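Local coordinates for Serine/threonine-protein kinase Tel1 (Chaetomium thermophilum, PDB 6SKY) that phosphorylates serine and threonine residues of proteins with ATP and probably acts as a DNA damage sensor that activates checkpoint signalling, at residues Arg1755-Pro1760 and Gln1825-Phe1830; Gln2294-Cys2299 and Glu2379-Ser2384; Lys2534-Asn2539 and Ala2580-Ile2585. One frame throughout, in Å; residues are numbered along the deposited sequence.

Contact 1: Arg1755-Pro1760 and Gln1825-Phe1830; sequences RALENP and QEWLNF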
loop_
_atom_site.group_PDB
_atom_site.type_symbol
_atom_site.label_atom_id
_atom_site.label_comp_id
_atom_site.label_asym_id
_atom_site.label_seq_id
_atom_site.Cartn_x
_atom_site.Cartn_y
_atom_site.Cartn_z
ATOM N N ARG A 1755 48.247 30.931 10.303
ATOM C CA ARG A 1755 48.153 31.284 11.716
ATOM C C ARG A 1755 47.961 32.782 11.903
ATOM O O ARG A 1755 47.668 33.239 13.012
ATOM C CB ARG A 1755 49.386 30.807 12.487
ATOM C CG ARG A 1755 49.437 29.310 12.668
ATOM C CD ARG A 1755 48.229 28.832 13.444
ATOM N NE ARG A 1755 47.930 27.432 13.179
ATOM C CZ ARG A 1755 46.912 26.774 13.722
ATOM N NH1 ARG A 1755 46.098 27.393 14.565
ATOM N NH2 ARG A 1755 46.707 25.498 13.422
ATOM N N ALA A 1756 48.084 33.547 10.825
ATOM C CA ALA A 1756 47.714 34.950 10.839
ATOM C C ALA A 1756 46.240 35.144 10.571
ATOM O O ALA A 1756 45.746 36.264 10.703
ATOM C CB ALA A 1756 48.521 35.735 9.807
ATOM N N LEU A 1757 45.532 34.085 10.192
ATOM C CA LEU A 1757 44.096 34.174 10.010
ATOM C C LEU A 1757 43.349 34.278 11.331
ATOM O O LEU A 1757 42.151 34.575 11.322
ATOM C CB LEU A 1757 43.605 32.962 9.223
ATOM C CG LEU A 1757 42.299 33.125 8.449
ATOM C CD1 LEU A 1757 42.535 33.911 7.191
ATOM C CD2 LEU A 1757 41.713 31.782 8.129
ATOM N N GLU A 1758 44.020 34.065 12.460
ATOM C CA GLU A 1758 43.352 34.016 13.750
ATOM C C GLU A 1758 43.482 35.294 14.561
ATOM O O GLU A 1758 42.850 35.395 15.616
ATOM C CB GLU A 1758 43.886 32.847 14.574
ATOM C CG GLU A 1758 43.549 31.503 13.988
ATOM C CD GLU A 1758 44.036 30.362 14.841
ATOM O OE1 GLU A 1758 45.228 30.363 15.212
ATOM O OE2 GLU A 1758 43.226 29.464 15.150
ATOM N N ASN A 1759 44.275 36.261 14.112
ATOM C CA ASN A 1759 44.097 37.394 15.011
ATOM C C ASN A 1759 43.016 38.327 14.479
ATOM O O ASN A 1759 42.888 38.499 13.266
ATOM C CB ASN A 1759 45.400 38.166 15.189
ATOM C CG ASN A 1759 46.028 38.555 13.881
ATOM O OD1 ASN A 1759 45.889 37.850 12.889
ATOM N ND2 ASN A 1759 46.730 39.680 13.869
ATOM N N PRO A 1760 42.243 38.948 15.359
ATOM C CA PRO A 1760 41.063 39.702 14.919
ATOM C C PRO A 1760 41.364 40.918 14.061
ATOM O O PRO A 1760 40.449 41.675 13.729
ATOM C CB PRO A 1760 40.409 40.117 16.241
ATOM C CG PRO A 1760 40.906 39.135 17.229
ATOM C CD PRO A 1760 42.307 38.844 16.823
ATOM N N GLN A 1825 46.281 28.375 -0.177
ATOM C CA GLN A 1825 46.432 26.938 0.002
ATOM C C GLN A 1825 46.551 26.553 1.466
ATOM O O GLN A 1825 46.305 25.396 1.813
ATOM C CB GLN A 1825 47.650 26.439 -0.760
ATOM C CG GLN A 1825 47.673 26.835 -2.210
ATOM C CD GLN A 1825 48.828 26.208 -2.947
ATOM O OE1 GLN A 1825 49.437 25.256 -2.464
ATOM N NE2 GLN A 1825 49.145 26.741 -4.120
ATOM N N GLU A 1826 46.925 27.492 2.327
ATOM C CA GLU A 1826 46.998 27.261 3.761
ATOM C C GLU A 1826 45.819 27.846 4.516
ATOM O O GLU A 1826 45.420 27.292 5.544
ATOM C CB GLU A 1826 48.288 27.861 4.322
ATOM C CG GLU A 1826 49.550 27.244 3.765
ATOM C CD GLU A 1826 49.887 25.926 4.423
ATOM O OE1 GLU A 1826 49.652 25.795 5.640
ATOM O OE2 GLU A 1826 50.385 25.019 3.724
ATOM N N TRP A 1827 45.261 28.954 4.030
ATOM C CA TRP A 1827 44.160 29.611 4.722
ATOM C C TRP A 1827 42.844 28.870 4.566
ATOM O O TRP A 1827 42.010 28.913 5.473
ATOM C CB TRP A 1827 43.993 31.031 4.209
ATOM C CG TRP A 1827 45.054 31.950 4.634
ATOM C CD1 TRP A 1827 45.878 31.809 5.697
ATOM C CD2 TRP A 1827 45.419 33.172 3.999
ATOM N NE1 TRP A 1827 46.738 32.869 5.772
ATOM C CE2 TRP A 1827 46.474 33.722 4.734
ATOM C CE3 TRP A 1827 44.954 33.853 2.877
ATOM C CZ2 TRP A 1827 47.073 34.916 4.387
ATOM C CZ3 TRP A 1827 45.548 35.034 2.534
ATOM C CH2 TRP A 1827 46.595 35.557 3.285
ATOM N N LEU A 1828 42.622 28.213 3.432
ATOM C CA LEU A 1828 41.351 27.541 3.221
ATOM C C LEU A 1828 41.247 26.237 3.989
ATOM O O LEU A 1828 40.133 25.785 4.260
ATOM C CB LEU A 1828 41.124 27.294 1.732
ATOM C CG LEU A 1828 40.901 28.538 0.871
ATOM C CD1 LEU A 1828 40.738 28.152 -0.569
ATOM C CD2 LEU A 1828 39.708 29.328 1.340
ATOM N N ASN A 1829 42.370 25.626 4.347
ATOM C CA ASN A 1829 42.374 24.393 5.131
ATOM C C ASN A 1829 42.585 24.699 6.610
ATOM O O ASN A 1829 43.518 24.217 7.237
ATOM C CB ASN A 1829 43.451 23.449 4.612
ATOM C CG ASN A 1829 43.215 23.027 3.184
ATOM O OD1 ASN A 1829 42.143 22.533 2.841
ATOM N ND2 ASN A 1829 44.212 23.227 2.337
ATOM N N PHE A 1830 41.699 25.511 7.175
ATOM C CA PHE A 1830 41.903 26.065 8.513
ATOM C C PHE A 1830 40.651 25.866 9.355
ATOM O O PHE A 1830 39.732 26.686 9.313
ATOM C CB PHE A 1830 42.267 27.536 8.429
ATOM C CG PHE A 1830 43.280 27.961 9.435
ATOM C CD1 PHE A 1830 44.613 28.040 9.094
ATOM C CD2 PHE A 1830 42.904 28.277 10.722
ATOM C CE1 PHE A 1830 45.549 28.429 10.012
ATOM C CE2 PHE A 1830 43.836 28.666 11.647
ATOM C CZ PHE A 1830 45.160 28.743 11.291
#
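Leu-1757, in the irregular loop leading to helix 1762-1771, and Trp-1827, on helix 1815-1827, bring their backbones to 7.0 Å between CA atoms. From there Leu-1757 reaches across with both branches. Its CG stands anti to the backbone N (chi1 -156°), and this swings CD1 over one face of the indole, 4.2 Å from the centroid of the Trp-1827 five-membered ring in a CH-pi contact close to the ring normal. CD2 of the same leucine rests 4.3 Å from CB of Phe-1830, which lies in the turn after the helix. Beyond it, the phenyl ring of Phe-1830 meets two charged side chains. Its CZ lies over the flat face of the guanidinium, 3.6 Å from Arg-1755 CZ, but the two planes are tilted 57° apart, too steep for a parallel stack. Glu-1758 comes to the ring's edge, with CD 3.6 Å from Phe-1830 CE2. Arg-1755 NH1 also donates to Glu-1758 OE1 at 3.2 Å, meeting it from above the carboxylate plane, while Glu-1758 OE2 is hydrogen-bonded to Ser-1832 OG. Apolar and aromatic surfaces therefore join the loop to the end of helix 1815-1827 and the turn that follows; the ion pair belongs wholly to the loop, and its mutual neutralisation probably eases placing two charges against a buried phenylalanine.

Contact 2: Gln2294-Cys2299 and Glu2379-Ser2384; sequences QFAVFC and ENYLLS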
loop_
_atom_site.group_PDB
_atom_site.type_symbol
_atom_site.label_atom_id
_atom_site.label_comp_id
_atom_site.label_asym_id
_atom_site.label_seq_id
_atom_site.Cartn_x
_atom_site.Cartn_y
_atom_site.Cartn_z
ATOM N N GLN A 2294 -22.898 16.034 -5.382
ATOM C CA GLN A 2294 -23.010 14.623 -5.038
ATOM C C GLN A 2294 -24.028 13.919 -5.918
ATOM O O GLN A 2294 -23.741 12.883 -6.528
ATOM C CB GLN A 2294 -23.413 14.506 -3.573
ATOM C CG GLN A 2294 -23.184 13.169 -2.955
ATOM C CD GLN A 2294 -21.735 12.878 -2.818
ATOM O OE1 GLN A 2294 -20.988 13.657 -2.232
ATOM N NE2 GLN A 2294 -21.306 11.762 -3.377
ATOM N N PHE A 2295 -25.232 14.474 -5.992
ATOM C CA PHE A 2295 -26.295 13.811 -6.730
ATOM C C PHE A 2295 -26.013 13.790 -8.227
ATOM O O PHE A 2295 -26.289 12.793 -8.901
ATOM C CB PHE A 2295 -27.621 14.493 -6.438
ATOM C CG PHE A 2295 -28.799 13.627 -6.678
ATOM C CD1 PHE A 2295 -28.650 12.279 -6.861
ATOM C CD2 PHE A 2295 -30.055 14.159 -6.737
ATOM C CE1 PHE A 2295 -29.734 11.482 -7.089
ATOM C CE2 PHE A 2295 -31.136 13.365 -6.965
ATOM C CZ PHE A 2295 -30.976 12.029 -7.141
ATOM N N ALA A 2296 -25.462 14.875 -8.771
ATOM C CA ALA A 2296 -25.159 14.912 -10.197
ATOM C C ALA A 2296 -24.087 13.901 -10.569
ATOM O O ALA A 2296 -24.205 13.210 -11.581
ATOM C CB ALA A 2296 -24.723 16.311 -10.601
ATOM N N VAL A 2297 -23.032 13.799 -9.765
ATOM C CA VAL A 2297 -21.982 12.832 -10.049
ATOM C C VAL A 2297 -22.506 11.409 -9.921
ATOM O O VAL A 2297 -22.143 10.533 -10.713
ATOM C CB VAL A 2297 -20.778 13.088 -9.132
ATOM C CG1 VAL A 2297 -19.791 11.969 -9.237
ATOM C CG2 VAL A 2297 -20.125 14.379 -9.521
ATOM N N PHE A 2298 -23.387 11.155 -8.951
ATOM C CA PHE A 2298 -24.014 9.840 -8.849
ATOM C C PHE A 2298 -24.798 9.491 -10.107
ATOM O O PHE A 2298 -24.610 8.418 -10.687
ATOM C CB PHE A 2298 -24.919 9.790 -7.624
ATOM C CG PHE A 2298 -25.720 8.533 -7.511
ATOM C CD1 PHE A 2298 -25.170 7.395 -6.967
ATOM C CD2 PHE A 2298 -27.030 8.494 -7.936
ATOM C CE1 PHE A 2298 -25.901 6.253 -6.865
ATOM C CE2 PHE A 2298 -27.760 7.349 -7.837
ATOM C CZ PHE A 2298 -27.197 6.232 -7.300
ATOM N N CYS A 2299 -25.696 10.378 -10.538
ATOM C CA CYS A 2299 -26.504 10.082 -11.719
ATOM C C CYS A 2299 -25.640 9.917 -12.962
ATOM O O CYS A 2299 -25.904 9.053 -13.807
ATOM C CB CYS A 2299 -27.539 11.177 -11.939
ATOM S SG CYS A 2299 -28.851 11.220 -10.734
ATOM N N GLU A 2379 -29.913 18.620 -14.488
ATOM C CA GLU A 2379 -30.491 19.583 -13.563
ATOM C C GLU A 2379 -29.584 19.831 -12.372
ATOM O O GLU A 2379 -29.396 20.979 -11.962
ATOM C CB GLU A 2379 -31.853 19.093 -13.102
ATOM C CG GLU A 2379 -32.381 19.812 -11.903
ATOM C CD GLU A 2379 -33.703 19.252 -11.453
ATOM O OE1 GLU A 2379 -34.262 18.400 -12.168
ATOM O OE2 GLU A 2379 -34.188 19.661 -10.382
ATOM N N ASN A 2380 -28.995 18.778 -11.808
ATOM C CA ASN A 2380 -28.165 18.975 -10.631
ATOM C C ASN A 2380 -26.803 19.555 -10.968
ATOM O O ASN A 2380 -26.238 20.266 -10.143
ATOM C CB ASN A 2380 -28.011 17.668 -9.871
ATOM C CG ASN A 2380 -29.277 17.246 -9.192
ATOM O OD1 ASN A 2380 -29.821 17.962 -8.368
ATOM N ND2 ASN A 2380 -29.761 16.078 -9.541
ATOM N N TYR A 2381 -26.260 19.303 -12.159
ATOM C CA TYR A 2381 -25.058 20.031 -12.565
ATOM C C TYR A 2381 -25.332 21.523 -12.636
ATOM O O TYR A 2381 -24.548 22.338 -12.137
ATOM C CB TYR A 2381 -24.552 19.527 -13.911
ATOM C CG TYR A 2381 -23.570 18.403 -13.804
ATOM C CD1 TYR A 2381 -22.579 18.423 -12.857
ATOM C CD2 TYR A 2381 -23.647 17.311 -14.640
ATOM C CE1 TYR A 2381 -21.693 17.400 -12.751
ATOM C CE2 TYR A 2381 -22.765 16.286 -14.536
ATOM C CZ TYR A 2381 -21.788 16.335 -13.592
ATOM O OH TYR A 2381 -20.896 15.306 -13.481
ATOM N N LEU A 2382 -26.455 21.902 -13.244
ATOM C CA LEU A 2382 -26.763 23.321 -13.356
ATOM C C LEU A 2382 -27.040 23.947 -11.997
ATOM O O LEU A 2382 -26.659 25.093 -11.754
ATOM C CB LEU A 2382 -27.944 23.529 -14.290
ATOM C CG LEU A 2382 -27.583 23.358 -15.752
ATOM C CD1 LEU A 2382 -28.798 23.580 -16.582
ATOM C CD2 LEU A 2382 -26.500 24.325 -16.124
ATOM N N LEU A 2383 -27.705 23.223 -11.098
ATOM C CA LEU A 2383 -27.945 23.769 -9.768
ATOM C C LEU A 2383 -26.657 23.881 -8.970
ATOM O O LEU A 2383 -26.488 24.820 -8.191
ATOM C CB LEU A 2383 -28.952 22.914 -9.014
ATOM C CG LEU A 2383 -30.398 22.981 -9.476
ATOM C CD1 LEU A 2383 -31.228 22.037 -8.663
ATOM C CD2 LEU A 2383 -30.922 24.374 -9.342
ATOM N N SER A 2384 -25.739 22.936 -9.141
ATOM C CA SER A 2384 -24.483 22.990 -8.414
ATOM C C SER A 2384 -23.589 24.113 -8.902
ATOM O O SER A 2384 -22.827 24.675 -8.113
ATOM C CB SER A 2384 -23.754 21.667 -8.542
ATOM O OG SER A 2384 -22.362 21.875 -8.554
#
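An antiparallel helix pair of the FAT domain meets where Ala-2296, on helix 2286-2303, faces Asn-2380 and Tyr-2381 on the long helix 2348-2387. The local axes run 150° apart in direction and approach to 8.2 Å, a close spacing consistent with the small alanine at the crossing. The methyl group of Ala-2296 makes two contacts. Its CB touches Asn-2380 CB at 3.6 Å, and it also sits over one face of the phenol, 3.9 Å from the centroid of the Tyr-2381 ring and 14° off the normal, a CH-pi contact. On one flank of this methyl, Asn-2380 holds CG anti to its carbonyl carbon (chi1 -71°), which places the amide beside Phe-2295, ND2 lying 3.4 Å from CD2 of the ring; amide and ring planes are inclined to each other. ND2 also donates a weak hydrogen bond to Leu-2376 O, one turn back. On the other flank Val-2297 CG2 reaches the phenol oxygen, Tyr-2381 OH, at 4.1 Å, and that hydroxyl makes a weak hydrogen bond with Asp-2300 OD2. Around the pair, helix 2264-2279 packs against Phe-2295 and helix 2394-2404 against Tyr-2381.

Contact 3: Lys2534-Asn2539 and Ala2580-Ile2585; sequences KVPIKN and APEMAI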
loop_
_atom_site.group_PDB
_atom_site.type_symbol
_atom_site.label_atom_id
_atom_site.label_comp_id
_atom_site.label_asym_id
_atom_site.label_seq_id
_atom_site.Cartn_x
_atom_site.Cartn_y
_atom_site.Cartn_z
ATOM N N LYS A 2534 14.784 46.843 -38.298
ATOM C CA LYS A 2534 13.908 47.424 -37.282
ATOM C C LYS A 2534 13.308 48.697 -37.881
ATOM O O LYS A 2534 13.893 49.775 -37.788
ATOM C CB LYS A 2534 14.665 47.702 -35.995
ATOM C CG LYS A 2534 13.779 48.082 -34.839
ATOM C CD LYS A 2534 14.585 48.278 -33.578
ATOM C CE LYS A 2534 13.698 48.712 -32.429
ATOM N NZ LYS A 2534 14.495 49.090 -31.230
ATOM N N VAL A 2535 12.124 48.557 -38.467
ATOM C CA VAL A 2535 11.538 49.610 -39.294
ATOM C C VAL A 2535 10.589 50.465 -38.466
ATOM O O VAL A 2535 9.788 49.920 -37.704
ATOM C CB VAL A 2535 10.796 49.010 -40.494
ATOM C CG1 VAL A 2535 10.387 50.097 -41.458
ATOM C CG2 VAL A 2535 11.662 47.991 -41.180
ATOM N N PRO A 2536 10.627 51.792 -38.579
ATOM C CA PRO A 2536 9.586 52.603 -37.937
ATOM C C PRO A 2536 8.266 52.414 -38.664
ATOM O O PRO A 2536 8.204 52.497 -39.891
ATOM C CB PRO A 2536 10.113 54.032 -38.083
ATOM C CG PRO A 2536 10.947 53.978 -39.299
ATOM C CD PRO A 2536 11.603 52.628 -39.292
ATOM N N ILE A 2537 7.206 52.155 -37.907
ATOM C CA ILE A 2537 5.910 51.844 -38.518
ATOM C C ILE A 2537 5.222 53.185 -38.741
ATOM O O ILE A 2537 4.305 53.595 -38.029
ATOM C CB ILE A 2537 5.088 50.865 -37.665
ATOM C CG1 ILE A 2537 3.681 50.689 -38.228
ATOM C CG2 ILE A 2537 5.060 51.279 -36.199
ATOM C CD1 ILE A 2537 2.789 49.870 -37.352
ATOM N N LYS A 2538 5.694 53.894 -39.754
ATOM C CA LYS A 2538 4.954 54.996 -40.351
ATOM C C LYS A 2538 5.197 55.106 -41.844
ATOM O O LYS A 2538 4.615 55.988 -42.477
ATOM C CB LYS A 2538 5.320 56.323 -39.677
ATOM C CG LYS A 2538 4.525 56.621 -38.430
ATOM C CD LYS A 2538 4.851 57.986 -37.877
ATOM C CE LYS A 2538 3.899 58.351 -36.758
ATOM N NZ LYS A 2538 4.050 59.772 -36.350
ATOM N N ASN A 2539 6.015 54.238 -42.431
ATOM C CA ASN A 2539 6.422 54.384 -43.816
ATOM C C ASN A 2539 5.593 53.544 -44.767
ATOM O O ASN A 2539 5.858 53.553 -45.972
ATOM C CB ASN A 2539 7.903 54.025 -43.966
ATOM C CG ASN A 2539 8.798 54.944 -43.170
ATOM O OD1 ASN A 2539 8.321 55.756 -42.379
ATOM N ND2 ASN A 2539 10.099 54.823 -43.369
ATOM N N ALA A 2580 5.167 51.988 -29.504
ATOM C CA ALA A 2580 6.545 52.346 -29.771
ATOM C C ALA A 2580 6.708 52.639 -31.259
ATOM O O ALA A 2580 6.055 52.014 -32.097
ATOM C CB ALA A 2580 7.487 51.227 -29.346
ATOM N N PRO A 2581 7.562 53.600 -31.616
ATOM C CA PRO A 2581 7.605 54.049 -33.014
ATOM C C PRO A 2581 8.078 52.993 -33.991
ATOM O O PRO A 2581 7.702 53.053 -35.166
ATOM C CB PRO A 2581 8.571 55.237 -32.962
ATOM C CG PRO A 2581 8.521 55.696 -31.549
ATOM C CD PRO A 2581 8.366 54.462 -30.739
ATOM N N GLU A 2582 8.885 52.033 -33.558
ATOM C CA GLU A 2582 9.469 51.060 -34.465
ATOM C C GLU A 2582 8.925 49.664 -34.202
ATOM O O GLU A 2582 8.315 49.387 -33.166
ATOM C CB GLU A 2582 10.995 51.051 -34.346
ATOM C CG GLU A 2582 11.658 52.296 -34.901
ATOM C CD GLU A 2582 13.168 52.184 -34.941
ATOM O OE1 GLU A 2582 13.741 51.519 -34.055
ATOM O OE2 GLU A 2582 13.782 52.757 -35.865
ATOM N N MET A 2583 9.151 48.784 -35.170
ATOM C CA MET A 2583 8.785 47.385 -35.065
ATOM C C MET A 2583 9.896 46.547 -35.667
ATOM O O MET A 2583 10.443 46.889 -36.718
ATOM C CB MET A 2583 7.459 47.093 -35.766
ATOM C CG MET A 2583 7.476 47.252 -37.257
ATOM S SD MET A 2583 5.860 46.913 -37.948
ATOM C CE MET A 2583 6.188 47.136 -39.682
ATOM N N ALA A 2584 10.240 45.463 -34.981
ATOM C CA ALA A 2584 11.237 44.541 -35.483
ATOM C C ALA A 2584 10.610 43.586 -36.488
ATOM O O ALA A 2584 9.392 43.513 -36.640
ATOM C CB ALA A 2584 11.872 43.765 -34.337
ATOM N N ILE A 2585 11.460 42.844 -37.184
ATOM C CA ILE A 2585 11.018 41.893 -38.194
ATOM C C ILE A 2585 11.858 40.635 -38.067
ATOM O O ILE A 2585 13.063 40.707 -37.812
ATOM C CB ILE A 2585 11.116 42.495 -39.606
ATOM C CG1 ILE A 2585 10.141 43.661 -39.732
ATOM C CG2 ILE A 2585 10.809 41.457 -40.651
ATOM C CD1 ILE A 2585 10.177 44.343 -41.044
#
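Two backbone hydrogen bonds join Val-2535 to Met-2583 in both directions: Met-2583 N gives to Val-2535 O at 2.8 Å, and Val-2535 N gives to Met-2583 O at 2.9 Å, the first being the straighter (159° against 134° at the hydrogen). They mark a hydrogen-bonded pair of an antiparallel ladder, which adds the short strand 2534-2536 to the edge of the sheet in the N-terminal lobe of the PI3/PI4-type kinase fold. A third bond, Ile-2537 N to Pro-2581 O at 2.9 Å, lies in the carbonyl plane and carries the pairing past the strand's end, where Ile-2537 centres an inverse gamma turn. Pro-2536 fits here, since in its non-hydrogen-bonded pair with Glu-2582 no N-H is needed across the strands.

Outside the ladder, the extended chain of Lys-2534 passes across the carboxylate of Glu-2582, the two side chains crossing at about a right angle. Lys-2534 NZ to Glu-2582 OE1 is a long salt bridge of 3.8 Å. Lower on the glutamate, CG packs 3.9 Å from Pro-2536 CB, the two side chains running side by side. With an alanine in place of Glu-2582, Lys-2534 would probably lose this charge partner and Pro-2536 would be left with a gap beside its ring.

On the face that carries Val-2535 and Met-2583 the contacts are apolar. Val-2535 CG2 meets CD1 of Ile-2585, whose side chain is about 9 Å from the bound nucleotide analogue, and both Ile-2585 and Met-2583 touch Tyr-2529. Met-2583 places CG between its backbone N and carbonyl carbon (chi1 67°) and then runs fully extended, bringing SD to 4.0 Å from Ile-2537 CB.

Read from the N terminus, the three contacts follow one another in series; none nests in or crosses another. Contact 1 closes a largely helical loop of 64 residues in the solenoid, fastening the segment ahead of helix 1762-1771 to the end of helix 1815-1827 and the turn after it. Contact 2 closes 79 residues in the FAT domain, bringing helix 2348-2387 back to helix 2286-2303 after the intervening chain has run out along helix 2306-2328. Contact 3 spans 40 residues, including helix 2541-2552, and joins an edge strand to its neighbour in the kinase sheet. Contacts 1 and 2, centres about 74 Å apart, lie on opposite sides of the chain's centre, and contact 3 touches neither.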